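Local coordinates for Serine/threonine-protein kinase pelle (PDB 1D2Z) that phosphorylates serine and threonine residues in Toll signalling for dorsoventral polarity and, through the death domain described here, binds the death domain of Tube, at residues L89-A92 / M93-I96; Q78-F81 / A82-K86. All coordinates share one frame; numbering follows the deposited sequence.

Interaction 1 of 2, residues L89-A92 / M93-I96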
# COMPACT_ATOMS: atom_id res chain seq x y z
N LEU A 89 -22.90 -0.80 10.44
CA LEU A 89 -23.02 -2.14 9.87
C LEU A 89 -22.71 -3.10 11.02
O LEU A 89 -21.65 -3.71 11.08
CB LEU A 89 -22.02 -2.32 8.72
CG LEU A 89 -22.25 -1.38 7.52
CD1 LEU A 89 -21.10 -1.48 6.53
CD2 LEU A 89 -23.58 -1.71 6.85
N HIS A 90 -23.66 -3.18 11.96
CA HIS A 90 -23.52 -4.01 13.16
C HIS A 90 -23.32 -5.50 12.93
O HIS A 90 -22.53 -6.13 13.63
CB HIS A 90 -24.70 -3.76 14.11
CG HIS A 90 -24.82 -2.32 14.52
ND1 HIS A 90 -23.94 -1.72 15.39
CD2 HIS A 90 -25.68 -1.35 14.12
CE1 HIS A 90 -24.23 -0.44 15.50
NE2 HIS A 90 -25.28 -0.19 14.74
N ASN A 91 -24.04 -6.07 11.97
CA ASN A 91 -23.86 -7.49 11.68
C ASN A 91 -22.49 -7.75 11.06
O ASN A 91 -21.95 -8.85 11.18
CB ASN A 91 -24.99 -8.02 10.81
CG ASN A 91 -26.23 -8.36 11.62
OD1 ASN A 91 -26.17 -9.11 12.59
ND2 ASN A 91 -27.37 -7.80 11.23
N ALA A 92 -21.91 -6.74 10.41
CA ALA A 92 -20.58 -6.86 9.82
C ALA A 92 -19.58 -6.89 10.97
O ALA A 92 -18.67 -7.72 11.00
CB ALA A 92 -20.30 -5.69 8.87
N MET A 93 -19.79 -6.01 11.95
CA MET A 93 -18.94 -5.94 13.14
C MET A 93 -18.97 -7.28 13.89
O MET A 93 -17.94 -7.77 14.35
CB MET A 93 -19.45 -4.84 14.09
CG MET A 93 -19.32 -3.43 13.54
SD MET A 93 -20.33 -2.25 14.44
CE MET A 93 -19.42 -2.09 15.93
N ARG A 94 -20.15 -7.87 14.01
CA ARG A 94 -20.28 -9.14 14.72
C ARG A 94 -19.49 -10.25 14.04
O ARG A 94 -18.85 -11.06 14.71
CB ARG A 94 -21.75 -9.55 14.86
CG ARG A 94 -22.00 -10.48 16.04
CD ARG A 94 -23.48 -10.83 16.18
NE ARG A 94 -23.94 -11.51 14.98
CZ ARG A 94 -23.82 -12.82 14.76
NH1 ARG A 94 -23.28 -13.62 15.67
NH2 ARG A 94 -24.13 -13.30 13.57
N LEU A 95 -19.49 -10.26 12.71
CA LEU A 95 -18.78 -11.29 11.95
C LEU A 95 -17.27 -11.29 12.19
O LEU A 95 -16.62 -12.32 12.04
CB LEU A 95 -19.08 -11.17 10.45
CG LEU A 95 -20.47 -11.68 10.04
CD1 LEU A 95 -20.71 -11.41 8.56
CD2 LEU A 95 -20.59 -13.17 10.35
N ILE A 96 -16.72 -10.13 12.56
CA ILE A 96 -15.29 -10.02 12.82
C ILE A 96 -14.96 -9.77 14.30
O ILE A 96 -13.81 -9.45 14.63
CB ILE A 96 -14.61 -8.91 11.97
CG1 ILE A 96 -15.30 -7.56 12.19
CG2 ILE A 96 -14.61 -9.31 10.50
CD1 ILE A 96 -14.50 -6.38 11.64
O HOH W 1 -23.67 -11.18 11.78

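Interaction 2 of 2, residues Q78-F81 / A82-K86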
# COMPACT_ATOMS: atom_id res chain seq x y z
N GLN A 78 -9.15 -4.01 13.36
CA GLN A 78 -9.76 -3.05 14.28
C GLN A 78 -10.24 -1.81 13.52
O GLN A 78 -11.34 -1.32 13.75
CB GLN A 78 -8.80 -2.65 15.40
CG GLN A 78 -9.43 -1.72 16.43
CD GLN A 78 -8.50 -1.34 17.55
OE1 GLN A 78 -8.21 -0.16 17.75
NE2 GLN A 78 -8.03 -2.33 18.30
N THR A 79 -9.43 -1.34 12.58
CA THR A 79 -9.80 -0.17 11.78
C THR A 79 -11.02 -0.50 10.92
O THR A 79 -11.90 0.34 10.75
CB THR A 79 -8.60 0.33 10.93
OG1 THR A 79 -7.53 0.68 11.82
CG2 THR A 79 -8.98 1.56 10.11
N LEU A 80 -11.09 -1.74 10.45
CA LEU A 80 -12.23 -2.21 9.65
C LEU A 80 -13.47 -2.22 10.55
O LEU A 80 -14.57 -1.82 10.13
CB LEU A 80 -11.95 -3.61 9.11
CG LEU A 80 -13.06 -4.25 8.27
CD1 LEU A 80 -13.31 -3.43 6.99
CD2 LEU A 80 -12.66 -5.68 7.92
N PHE A 81 -13.29 -2.67 11.79
CA PHE A 81 -14.36 -2.72 12.79
C PHE A 81 -14.91 -1.30 13.00
O PHE A 81 -16.13 -1.08 12.97
CB PHE A 81 -13.79 -3.28 14.09
CG PHE A 81 -14.82 -3.58 15.15
CD1 PHE A 81 -15.57 -4.76 15.11
CD2 PHE A 81 -15.02 -2.70 16.22
CE1 PHE A 81 -16.49 -5.06 16.12
CE2 PHE A 81 -15.94 -2.99 17.23
CZ PHE A 81 -16.68 -4.18 17.18
N ALA A 82 -14.01 -0.32 13.14
CA ALA A 82 -14.38 1.08 13.33
C ALA A 82 -15.15 1.64 12.13
O ALA A 82 -16.07 2.44 12.30
CB ALA A 82 -13.14 1.93 13.62
N LEU A 83 -14.76 1.23 10.92
CA LEU A 83 -15.44 1.69 9.71
C LEU A 83 -16.87 1.17 9.72
O LEU A 83 -17.80 1.91 9.41
CB LEU A 83 -14.71 1.20 8.46
CG LEU A 83 -15.41 1.46 7.11
CD1 LEU A 83 -15.60 2.95 6.86
CD2 LEU A 83 -14.60 0.83 5.98
N PHE A 84 -17.03 -0.11 10.04
CA PHE A 84 -18.35 -0.71 10.10
C PHE A 84 -19.18 0.04 11.14
O PHE A 84 -20.35 0.36 10.91
CB PHE A 84 -18.25 -2.20 10.48
CG PHE A 84 -17.63 -3.06 9.42
CD1 PHE A 84 -17.69 -2.71 8.07
CD2 PHE A 84 -17.01 -4.27 9.77
CE1 PHE A 84 -17.15 -3.54 7.09
CE2 PHE A 84 -16.47 -5.11 8.80
CZ PHE A 84 -16.54 -4.75 7.45
N LYS A 85 -18.54 0.34 12.27
CA LYS A 85 -19.21 1.05 13.36
C LYS A 85 -19.72 2.42 12.90
O LYS A 85 -20.85 2.79 13.20
CB LYS A 85 -18.26 1.21 14.56
CG LYS A 85 -18.90 1.88 15.77
CD LYS A 85 -17.90 2.03 16.91
CE LYS A 85 -18.53 2.70 18.14
NZ LYS A 85 -18.92 4.12 17.91
N LYS A 86 -18.89 3.13 12.14
CA LYS A 86 -19.25 4.45 11.63
C LYS A 86 -20.41 4.37 10.65
O LYS A 86 -21.27 5.26 10.62
CB LYS A 86 -18.04 5.13 10.98
CG LYS A 86 -18.34 6.52 10.42
CD LYS A 86 -17.10 7.41 10.30
CE LYS A 86 -16.21 7.01 9.14
NZ LYS A 86 -15.10 8.00 8.99

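Interaction 1 of 2, residues L89-A92 / M93-I96
Leu-89 and Met-93 are joined by the first i to i+4 backbone bond of helix 90-95, in which Met-93 N donates to Leu-89 O at 3.1 Å. Leu-89, at the N-cap, thus opens the helix with its C=O while its apolar side chain packs on Leu-31 of helix 18-31. Arg-94 N then reaches His-90 O and Leu-95 N reaches Asn-91 O. At the far end Ile-96 N is shared between Met-93 O (3.2 Å) and, weakly, Ala-92 O (3.5 Å).

Polar side chains take the outer side. Asn-91 and Arg-94 lie alongside each other with amide and guanidinium planes 85° apart, and a water links them. It accepts from Arg-94 NH2 at 2.8 Å and donates to Asn-91 O at 3.0 Å, and more weakly to Asn-91 OD1. The bend in the arginine chain at chi3 (61°) brings its end back to this water.

A sulfur-aromatic contact places Met-93 SD 4.6 Å from the centroid of the His-90 ring, obliquely. Flexible and apolar, Met-93 also packs on Phe-81 and Phe-84, while small Ala-92 lets the helix lie close to Phe-84. This short amphipathic helix, apolar toward helices 77-86 and 18-31 and polar outward, belongs to the six-helix bundle of the death domain.

Interaction 2 of 2, residues Q78-F81 / A82-K86
The Phe-84 ring receives Leu-80 O over one face, 3.3 Å above the plane and offset toward the rim, while Phe-81 CA approaches obliquely. All three residues belong to helix 77-86 of the death-domain six-helix bundle. Beyond that carbonyl, the Leu-80 side chain crosses the far end of the ring: CD1 lies 3.5 Å from Phe-84 CZ, and CG is 3.6 Å from Phe-84 CE2. The second aromatic ring, Phe-81, has the N of the next residue, Ala-82, obliquely beside it.

Leu-80 and Phe-84 are one turn apart. Leu-80 extends with CG anti to the backbone N (chi1 179°), whereas Phe-84 turns its CG beside its own N (chi1 -69°), bringing the ring back over the preceding turn. Branched leucine and flat phenylalanine suit this buried side, where both meet Leu-24 of helix 18-31; Leu-80 also reaches Trp-69.

The Phe-81 ring packs on Met-93 and Leu-104, and both it and Ala-82, small enough for a close approach, meet Leu-149 of the Tube death domain. Lys-85 is long enough to make a cation-pi contact with Tyr-107 and to pack on Glu-150 of Tube.

Four i to i+4 backbone bonds join Gln-78 to Phe-81 with Ala-82 to Lys-85. Among them, Leu-80 O, the oxygen lying over the Phe-84 ring, accepts from Phe-84 N at 3.0 Å, with an N-H...O angle of 165°.

Both contacts lie within single helices that follow each other in the chain, and the centres of the two contacts are about 9 Å apart. Interaction 2 is the buried one, built from leucine and phenylalanine against neighbouring helices, and its helix also meets the Tube death domain. Interaction 1 is partly buried: its outer side is polar and water-bridged, and no other chain of the assembly touches it. Met-93 carries much of the meeting of the two helices: its CG packs 3.5 Å from Phe-84 CB and its SD lies 3.6 Å from Lys-85 CA. Where the chain turns between them, Leu-89 N probably donates a hydrogen bond to Phe-84 O at 2.8 Å, tying the start of one helix to the end of the other.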